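Local coordinates for protein 2-hydroxyethylphosphonate dioxygenase (Streptomyces viridochromogenes, PDB 4YAR) that catalyses the iron(II)-dependent oxidative cleavage of 2-hydroxyethylphosphonate to hydroxymethylphosphonate and formate in the biosynthesis of the antibiotic phosphinothricin tripeptide, at residues S77-H82 with E379-G384; P110-I115 with P191-S196; Y358-G363 with G400-F405. The protein carries 1 engineered substitution. All blocks are in the same frame, centred on the assembly; numbering follows the deposited sequence.

Contact 1: residues S77-H82 with E379-G384; sequences SAEEMH and ELEPDG. With CD (cadmium ion), chain J.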
loop_
_atom_site.group_PDB
_atom_site.type_symbol
_atom_site.label_atom_id
_atom_site.label_comp_id
_atom_site.label_asym_id
_atom_site.label_seq_id
_atom_site.Cartn_x
_atom_site.Cartn_y
_atom_site.Cartn_z
ATOM N N SER A 77 -16.307 16.050 2.989
ATOM C CA SER A 77 -17.365 16.098 3.995
ATOM C C SER A 77 -18.351 14.970 3.677
ATOM O O SER A 77 -18.271 14.377 2.649
ATOM C CB SER A 77 -18.087 17.436 3.956
ATOM O OG SER A 77 -18.801 17.492 2.707
ATOM N N ALA A 78 -19.208 14.641 4.627
ATOM C CA ALA A 78 -20.239 13.641 4.427
ATOM C C ALA A 78 -21.063 14.061 3.231
ATOM O O ALA A 78 -21.423 13.217 2.429
ATOM C CB ALA A 78 -21.082 13.489 5.674
ATOM N N GLU A 79 -21.407 15.353 3.140
ATOM C CA GLU A 79 -22.247 15.809 2.028
ATOM C C GLU A 79 -21.542 15.554 0.674
ATOM O O GLU A 79 -22.146 15.055 -0.243
ATOM C CB GLU A 79 -22.662 17.279 2.281
ATOM C CG GLU A 79 -23.565 17.479 3.502
ATOM C CD GLU A 79 -22.868 17.430 4.926
ATOM O OE1 GLU A 79 -21.575 17.406 5.083
ATOM O OE2 GLU A 79 -23.661 17.402 5.933
ATOM N N GLU A 80 -20.241 15.800 0.584
ATOM C CA GLU A 80 -19.450 15.541 -0.630
ATOM C C GLU A 80 -19.347 14.070 -1.003
ATOM O O GLU A 80 -19.336 13.660 -2.204
ATOM C CB GLU A 80 -18.030 16.148 -0.480
ATOM C CG GLU A 80 -18.045 17.679 -0.550
ATOM C CD GLU A 80 -16.796 18.360 -0.042
ATOM O OE1 GLU A 80 -16.028 17.807 0.807
ATOM O OE2 GLU A 80 -16.590 19.487 -0.503
ATOM N N MET A 81 -19.209 13.256 0.039
ATOM C CA MET A 81 -19.205 11.790 -0.137
ATOM C C MET A 81 -20.545 11.294 -0.714
ATOM O O MET A 81 -20.584 10.608 -1.764
ATOM C CB MET A 81 -18.869 11.149 1.174
ATOM C CG MET A 81 -18.788 9.639 1.180
ATOM S SD MET A 81 -20.374 8.830 1.418
ATOM C CE MET A 81 -19.819 7.228 2.047
ATOM N N HIS A 82 -21.634 11.741 -0.080
ATOM C CA HIS A 82 -22.984 11.374 -0.560
ATOM C C HIS A 82 -23.194 11.853 -1.986
ATOM O O HIS A 82 -23.664 11.098 -2.840
ATOM C CB HIS A 82 -24.068 11.999 0.326
ATOM C CG HIS A 82 -24.056 11.504 1.729
ATOM N ND1 HIS A 82 -24.706 12.157 2.761
ATOM C CD2 HIS A 82 -23.444 10.435 2.291
ATOM C CE1 HIS A 82 -24.522 11.491 3.892
ATOM N NE2 HIS A 82 -23.742 10.450 3.632
ATOM N N GLU A 379 -13.765 19.540 11.122
ATOM C CA GLU A 379 -14.829 18.777 11.801
ATOM C C GLU A 379 -15.529 17.887 10.778
ATOM O O GLU A 379 -15.861 18.353 9.668
ATOM C CB GLU A 379 -15.888 19.676 12.426
ATOM C CG GLU A 379 -15.382 20.535 13.561
ATOM C CD GLU A 379 -16.516 21.315 14.284
ATOM O OE1 GLU A 379 -17.702 20.880 14.236
ATOM O OE2 GLU A 379 -16.214 22.369 14.899
ATOM N N LEU A 380 -15.604 16.605 11.121
ATOM C CA LEU A 380 -16.195 15.572 10.254
ATOM C C LEU A 380 -17.283 14.771 10.972
ATOM O O LEU A 380 -17.128 14.298 12.107
ATOM C CB LEU A 380 -15.091 14.673 9.668
ATOM C CG LEU A 380 -13.972 15.300 8.831
ATOM C CD1 LEU A 380 -12.835 14.297 8.658
ATOM C CD2 LEU A 380 -14.445 15.729 7.450
ATOM N N GLU A 381 -18.388 14.589 10.291
ATOM C CA GLU A 381 -19.509 13.776 10.737
ATOM C C GLU A 381 -19.434 12.386 10.056
ATOM O O GLU A 381 -18.596 12.173 9.158
ATOM C CB GLU A 381 -20.823 14.486 10.362
ATOM C CG GLU A 381 -21.063 15.747 11.143
ATOM C CD GLU A 381 -22.342 16.459 10.708
ATOM O OE1 GLU A 381 -23.413 16.059 11.167
ATOM O OE2 GLU A 381 -22.266 17.380 9.884
ATOM N N PRO A 382 -20.352 11.455 10.425
ATOM C CA PRO A 382 -20.320 10.151 9.767
ATOM C C PRO A 382 -20.376 10.198 8.304
ATOM O O PRO A 382 -21.141 10.990 7.712
ATOM C CB PRO A 382 -21.518 9.405 10.372
ATOM C CG PRO A 382 -21.702 10.056 11.734
ATOM C CD PRO A 382 -21.364 11.498 11.514
ATOM N N ASP A 383 -19.550 9.365 7.686
ATOM C CA ASP A 383 -19.255 9.408 6.242
ATOM C C ASP A 383 -18.248 10.489 5.756
ATOM O O ASP A 383 -17.718 10.383 4.629
ATOM C CB ASP A 383 -20.489 9.459 5.358
ATOM C CG ASP A 383 -21.390 8.214 5.483
ATOM O OD1 ASP A 383 -20.955 7.135 6.005
ATOM O OD2 ASP A 383 -22.596 8.334 5.129
ATOM N N GLY A 384 -17.997 11.512 6.551
ATOM C CA GLY A 384 -16.809 12.332 6.358
ATOM C C GLY A 384 -15.527 11.535 6.440
ATOM O O GLY A 384 -15.458 10.526 7.208
HETATM CD CD CD J . -14.756 19.804 1.344
HETATM O O HOH W 1 -18.713 15.927 7.444
HETATM O O HOH W 2 -20.616 17.726 7.437
HETATM O O HOH W 3 -14.358 18.788 3.615
#

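Contact 2: residues P110-I115 with P191-S196; sequences PVVLDI and PARIVS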
loop_
_atom_site.group_PDB
_atom_site.type_symbol
_atom_site.label_atom_id
_atom_site.label_comp_id
_atom_site.label_asym_id
_atom_site.label_seq_id
_atom_site.Cartn_x
_atom_site.Cartn_y
_atom_site.Cartn_z
ATOM N N PRO A 110 -10.436 5.428 -1.600
ATOM C CA PRO A 110 -11.183 4.357 -0.895
ATOM C C PRO A 110 -12.662 4.401 -1.285
ATOM O O PRO A 110 -13.161 5.455 -1.651
ATOM C CB PRO A 110 -11.052 4.734 0.575
ATOM C CG PRO A 110 -9.813 5.546 0.663
ATOM C CD PRO A 110 -9.719 6.305 -0.653
ATOM N N VAL A 111 -13.321 3.250 -1.316
ATOM C CA VAL A 111 -14.687 3.168 -1.849
ATOM C C VAL A 111 -15.638 2.646 -0.789
ATOM O O VAL A 111 -15.323 1.712 -0.070
ATOM C CB VAL A 111 -14.777 2.208 -3.060
ATOM C CG1 VAL A 111 -16.228 2.095 -3.560
ATOM C CG2 VAL A 111 -13.925 2.707 -4.213
ATOM N N VAL A 112 -16.794 3.283 -0.671
ATOM C CA VAL A 112 -17.905 2.746 0.066
ATOM C C VAL A 112 -18.940 2.249 -0.905
ATOM O O VAL A 112 -19.242 2.956 -1.908
ATOM C CB VAL A 112 -18.484 3.786 1.023
ATOM C CG1 VAL A 112 -19.787 3.328 1.628
ATOM C CG2 VAL A 112 -17.478 4.251 2.103
ATOM N N LEU A 113 -19.441 1.034 -0.668
ATOM C CA LEU A 113 -20.527 0.468 -1.465
ATOM C C LEU A 113 -21.804 0.190 -0.691
ATOM O O LEU A 113 -21.809 -0.375 0.422
ATOM C CB LEU A 113 -20.154 -0.791 -2.203
ATOM C CG LEU A 113 -18.964 -0.858 -3.117
ATOM C CD1 LEU A 113 -17.727 -0.647 -2.294
ATOM C CD2 LEU A 113 -18.886 -2.196 -3.830
ATOM N N ASP A 114 -22.900 0.612 -1.272
ATOM C CA ASP A 114 -24.212 0.083 -0.909
ATOM C C ASP A 114 -24.327 -1.306 -1.597
ATOM O O ASP A 114 -24.071 -1.417 -2.789
ATOM C CB ASP A 114 -25.331 0.931 -1.481
ATOM C CG ASP A 114 -25.601 2.238 -0.755
ATOM O OD1 ASP A 114 -25.554 2.330 0.417
ATOM O OD2 ASP A 114 -25.996 3.245 -1.429
ATOM N N ILE A 115 -24.687 -2.339 -0.831
ATOM C CA ILE A 115 -24.883 -3.693 -1.334
ATOM C C ILE A 115 -26.366 -3.879 -1.648
ATOM O O ILE A 115 -27.237 -3.848 -0.737
ATOM C CB ILE A 115 -24.459 -4.703 -0.251
ATOM C CG1 ILE A 115 -23.009 -4.431 0.183
ATOM C CG2 ILE A 115 -24.596 -6.117 -0.778
ATOM C CD1 ILE A 115 -21.953 -4.366 -0.914
ATOM N N PRO A 191 -30.596 -3.701 4.910
ATOM C CA PRO A 191 -29.605 -3.140 4.069
ATOM C C PRO A 191 -28.171 -3.199 4.670
ATOM O O PRO A 191 -27.990 -3.505 5.846
ATOM C CB PRO A 191 -30.118 -1.730 3.809
ATOM C CG PRO A 191 -30.774 -1.383 5.123
ATOM C CD PRO A 191 -31.435 -2.666 5.536
ATOM N N ALA A 192 -27.193 -3.026 3.796
ATOM C CA ALA A 192 -25.735 -2.985 4.195
ATOM C C ALA A 192 -24.852 -2.194 3.278
ATOM O O ALA A 192 -25.115 -2.044 2.032
ATOM C CB ALA A 192 -25.168 -4.389 4.322
ATOM N N ARG A 193 -23.784 -1.664 3.909
ATOM C CA ARG A 193 -22.667 -1.032 3.202
ATOM C C ARG A 193 -21.360 -1.649 3.580
ATOM O O ARG A 193 -21.245 -2.200 4.665
ATOM C CB ARG A 193 -22.593 0.480 3.507
ATOM C CG ARG A 193 -23.868 1.242 3.162
ATOM C CD ARG A 193 -23.597 2.734 3.268
ATOM N NE ARG A 193 -23.261 3.067 4.664
ATOM C CZ ARG A 193 -22.776 4.236 5.032
ATOM N NH1 ARG A 193 -22.653 5.225 4.148
ATOM N NH2 ARG A 193 -22.518 4.446 6.302
ATOM N N ILE A 194 -20.399 -1.609 2.655
ATOM C CA ILE A 194 -19.010 -2.052 2.940
ATOM C C ILE A 194 -18.015 -0.944 2.633
ATOM O O ILE A 194 -18.315 -0.020 1.849
ATOM C CB ILE A 194 -18.569 -3.342 2.202
ATOM C CG1 ILE A 194 -18.429 -3.063 0.719
ATOM C CG2 ILE A 194 -19.507 -4.521 2.442
ATOM C CD1 ILE A 194 -18.067 -4.229 -0.106
ATOM N N VAL A 195 -16.845 -0.980 3.280
ATOM C CA VAL A 195 -15.682 -0.285 2.730
ATOM C C VAL A 195 -14.765 -1.270 2.108
ATOM O O VAL A 195 -14.470 -2.317 2.745
ATOM C CB VAL A 195 -14.807 0.460 3.760
ATOM C CG1 VAL A 195 -13.560 1.043 3.078
ATOM C CG2 VAL A 195 -15.566 1.436 4.566
ATOM N N SER A 196 -14.296 -0.962 0.896
ATOM C CA SER A 196 -13.275 -1.747 0.242
ATOM C C SER A 196 -12.074 -0.829 0.109
ATOM O O SER A 196 -12.151 0.211 -0.565
ATOM C CB SER A 196 -13.712 -2.286 -1.098
ATOM O OG SER A 196 -12.670 -3.058 -1.711
HETATM O O HOH W 4 -27.290 0.482 1.862
HETATM O O HOH W 5 -28.188 -2.151 0.981
#

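Contact 3: residues Y358-G363 with G400-F405; sequences YVVTEG and GTVLKF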
loop_
_atom_site.group_PDB
_atom_site.type_symbol
_atom_site.label_atom_id
_atom_site.label_comp_id
_atom_site.label_asym_id
_atom_site.label_seq_id
_atom_site.Cartn_x
_atom_site.Cartn_y
_atom_site.Cartn_z
ATOM N N TYR A 358 -8.960 7.851 6.648
ATOM C CA TYR A 358 -9.874 7.699 7.747
ATOM C C TYR A 358 -11.314 7.926 7.300
ATOM O O TYR A 358 -11.568 8.844 6.505
ATOM C CB TYR A 358 -9.628 8.766 8.857
ATOM C CG TYR A 358 -8.373 8.623 9.686
ATOM C CD1 TYR A 358 -8.300 7.738 10.739
ATOM C CD2 TYR A 358 -7.259 9.365 9.390
ATOM C CE1 TYR A 358 -7.190 7.653 11.515
ATOM C CE2 TYR A 358 -6.121 9.286 10.144
ATOM C CZ TYR A 358 -6.078 8.416 11.225
ATOM O OH TYR A 358 -4.949 8.302 12.001
ATOM N N VAL A 359 -12.242 7.175 7.864
ATOM C CA VAL A 359 -13.699 7.464 7.718
ATOM C C VAL A 359 -14.442 7.412 9.019
ATOM O O VAL A 359 -14.299 6.441 9.849
ATOM C CB VAL A 359 -14.380 6.597 6.639
ATOM C CG1 VAL A 359 -14.310 5.129 6.995
ATOM C CG2 VAL A 359 -15.845 7.054 6.407
ATOM N N VAL A 360 -15.195 8.472 9.269
ATOM C CA VAL A 360 -15.938 8.623 10.510
ATOM C C VAL A 360 -17.228 7.794 10.407
ATOM O O VAL A 360 -17.948 7.888 9.426
ATOM C CB VAL A 360 -16.346 10.097 10.781
ATOM C CG1 VAL A 360 -17.134 10.181 12.048
ATOM C CG2 VAL A 360 -15.162 11.012 10.870
ATOM N N THR A 361 -17.488 6.996 11.414
ATOM C CA THR A 361 -18.698 6.176 11.490
ATOM C C THR A 361 -19.656 6.581 12.588
ATOM O O THR A 361 -20.843 6.259 12.483
ATOM C CB THR A 361 -18.420 4.720 11.656
ATOM O OG1 THR A 361 -17.712 4.489 12.866
ATOM C CG2 THR A 361 -17.585 4.175 10.466
ATOM N N GLU A 362 -19.224 7.408 13.505
ATOM C CA GLU A 362 -20.092 7.935 14.554
ATOM C C GLU A 362 -19.518 9.192 15.132
ATOM O O GLU A 362 -18.332 9.262 15.441
ATOM C CB GLU A 362 -20.239 6.946 15.680
ATOM C CG GLU A 362 -21.475 7.167 16.535
ATOM C CD GLU A 362 -21.393 6.306 17.770
ATOM O OE1 GLU A 362 -21.749 5.107 17.659
ATOM O OE2 GLU A 362 -20.935 6.815 18.813
ATOM N N GLY A 363 -20.392 10.180 15.359
ATOM C CA GLY A 363 -20.002 11.376 16.093
ATOM C C GLY A 363 -19.592 12.516 15.193
ATOM O O GLY A 363 -19.395 12.384 13.942
ATOM N N GLY A 400 -16.815 9.638 19.416
ATOM C CA GLY A 400 -17.175 9.053 18.161
ATOM C C GLY A 400 -16.216 7.952 17.794
ATOM O O GLY A 400 -15.493 7.384 18.651
ATOM N N THR A 401 -16.352 7.538 16.554
ATOM C CA THR A 401 -15.670 6.363 16.024
ATOM C C THR A 401 -15.192 6.693 14.642
ATOM O O THR A 401 -15.888 7.317 13.814
ATOM C CB THR A 401 -16.607 5.126 15.922
ATOM O OG1 THR A 401 -17.191 4.891 17.177
ATOM C CG2 THR A 401 -15.803 3.827 15.541
ATOM N N VAL A 402 -13.995 6.208 14.366
ATOM C CA VAL A 402 -13.449 6.379 13.067
ATOM C C VAL A 402 -12.776 5.088 12.629
ATOM O O VAL A 402 -12.148 4.406 13.462
ATOM C CB VAL A 402 -12.506 7.606 13.050
ATOM C CG1 VAL A 402 -11.252 7.364 13.880
ATOM C CG2 VAL A 402 -12.079 7.953 11.641
ATOM N N LEU A 403 -12.843 4.790 11.339
ATOM C CA LEU A 403 -12.061 3.637 10.805
ATOM C C LEU A 403 -10.752 4.186 10.236
ATOM O O LEU A 403 -10.758 5.246 9.613
ATOM C CB LEU A 403 -12.863 2.939 9.709
ATOM C CG LEU A 403 -14.253 2.361 10.018
ATOM C CD1 LEU A 403 -14.756 1.408 8.959
ATOM C CD2 LEU A 403 -14.258 1.716 11.359
ATOM N N LYS A 404 -9.641 3.506 10.565
ATOM C CA LYS A 404 -8.321 3.906 10.164
ATOM C C LYS A 404 -7.754 2.849 9.229
ATOM O O LYS A 404 -7.492 1.687 9.636
ATOM C CB LYS A 404 -7.407 4.070 11.350
ATOM C CG LYS A 404 -5.956 4.276 10.976
ATOM C CD LYS A 404 -5.217 4.657 12.238
ATOM C CE LYS A 404 -3.752 4.940 11.968
ATOM N NZ LYS A 404 -3.427 6.160 12.676
ATOM N N PHE A 405 -7.487 3.244 8.019
ATOM C CA PHE A 405 -6.869 2.339 7.019
ATOM C C PHE A 405 -5.482 2.857 6.726
ATOM O O PHE A 405 -5.204 4.072 6.757
ATOM C CB PHE A 405 -7.705 2.233 5.728
ATOM C CG PHE A 405 -9.094 1.706 5.910
ATOM C CD1 PHE A 405 -9.330 0.321 5.944
ATOM C CD2 PHE A 405 -10.151 2.553 6.122
ATOM C CE1 PHE A 405 -10.626 -0.187 6.073
ATOM C CE2 PHE A 405 -11.445 2.056 6.240
ATOM C CZ PHE A 405 -11.675 0.687 6.248
HETATM O O HOH W 6 -19.619 3.669 16.903
#

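Contact 1: residues S77-H82 with E379-G384
The short helix 78-82 lies against the type II beta turn Glu381-Gly384, with the CA atoms of Ala78 and Gly384 4.1 Å apart. That turn leads from strand 374-380 into strand 385-388. The helix starts in a capping box: Ser77 OG accepts from Glu80 N, and Ser77 N donates a hydrogen bond to Glu80 OE1. The same Glu80 carboxylate holds a cadmium ion through both oxygens, on the part of the helix that does not touch the turn. Ala78 CB presses on Pro382 O at 3.2 Å, and water 1 joins Ala78 N to Glu381 N. Farther out, the carboxylates of Glu79 and Glu381 come near each other; water 2 donates to both, which would ease their repulsion. Asp383 has the largest share of the contact. Met81, with CG anti to its backbone N (chi1 -179°) and the chain then bent, brings CE to 3.9 Å from Asp383 CG. Asp383 OD1 forms a salt bridge with Arg193, while OD2 turns to His82. The His82 ring stands almost perpendicular to the carboxylate, and NE2 donates to the anti lone pair of Asp383 OD2 at 2.8 Å, with OD2 lying in the ring plane.

Contact 2: residues P110-I115 with P191-S196
Leu113 and Ile194 face each other as a hydrogen-bonded pair at the middle of strands 111-115 and 192-198, two antiparallel neighbours in the six-stranded sheet of the cupin-type domain that binds iron. Leu113 N donates to Ile194 O at 3.0 Å, and Ile194 N returns a bond to Leu113 O. Ser196 N to Val111 O and Ile115 N to Ala192 O extend the pairing on either side. Arg193, beside Asp114 in a non-hydrogen-bonded pair, is worth following outward. Its CB sits 3.3 Å from Leu113 O. CG, anti to the carbonyl carbon (chi1 -57°), runs alongside the Asp114 side chain and comes 3.4 Å from Asp114 OD1. CD also touches that oxygen and lies 4.2 Å from Val112 CG1. Here the chain bends at chi3, and NE stays 4.9 Å from Asp114 OD1, so the two side chains lie side by side without a salt bridge. Instead NH2 at the tip forms a salt bridge with Asp383 OD1, while Asp114 OD2 is hydrogen-bonded by Tyr99 and Asn97. On the other face of the sheet, Ile194 CG1 packs on Leu113 CD1 at 3.9 Å, and Ile194 CD1 meets Ile115 CD1; these two isoleucines cross at about a right angle. Ser196, on this same face, is a substrate-binding residue of the protein. Strand 93-100 borders 111-115, and strand 133-140 borders 192-198. Tyr184 of strand 183-186 and Ile143 of strand 143-146 pack on Ile194, and Tyr96 of strand 93-100 on Leu113 and Ile115.

Contact 3: residues Y358-G363 with G400-F405
Strands 355-362 and 400-407 run antiparallel, the axes of their short segments 4.5 Å apart at closest approach, and a classic beta bulge interrupts the pairing where Thr361 and Glu362 both face Thr401. Thr401 O takes a bond from Thr361 N at 2.9 Å and a weak one from Glu362 N, while Thr401 N donates to Glu362 O. Before the bulge, Val359 and Leu403 form a regular hydrogen-bonded pair. Their side chains lie side by side, Val359 CG1 on Leu403 CB, with the edge of the Phe405 ring next to CG1. Thr361 crosses Leu403 nearly at right angles and rests CG2 on Leu403 CG at 3.8 Å; its OG1 comes close to Thr401 CB. Water 6 bridges Glu362 OE1 and Thr401 OG1. On the face of Val360 and Val402, Val402 CG2 reaches Tyr358 CB. The Tyr358 ring then travels alongside Lys404, whose chain is extended from chi1 (171°) through chi3. Lys404 CB and CG each lie 3.6 Å from Tyr358 CE1. Trp396 meets the tyrosine ring edge-to-face. Asp352 holds the lysine in a salt bridge and His394 bonds the tyrosine hydroxyl, so the polar ends are doubly held where Lys404 NZ donates to Tyr358 OH at 2.7 Å.

Contacts 2 and 3 lie in two different antiparallel sheets, and contact 1 bridges them. Toward contact 2, Asp383 OD1 of contact 1 forms a salt bridge with Arg193 NH2 at 3.1 Å, and Met81 CE packs on Val112 CG2. Toward contact 3, the junction is made by backbone atoms: Gly384 O lies 2.9 Å from Val360 N, a probable hydrogen bond. The sheets also meet directly, Val195 CG1 being 3.7 Å from Phe405 CZ. Contact 2 is nearest the active site: the Ser196 side chain is about 4 Å from a bound cadmium ion and about 6 Å from that of the iron ligand His129. The Phe405 side chain is about 8 Å from that of Ser196.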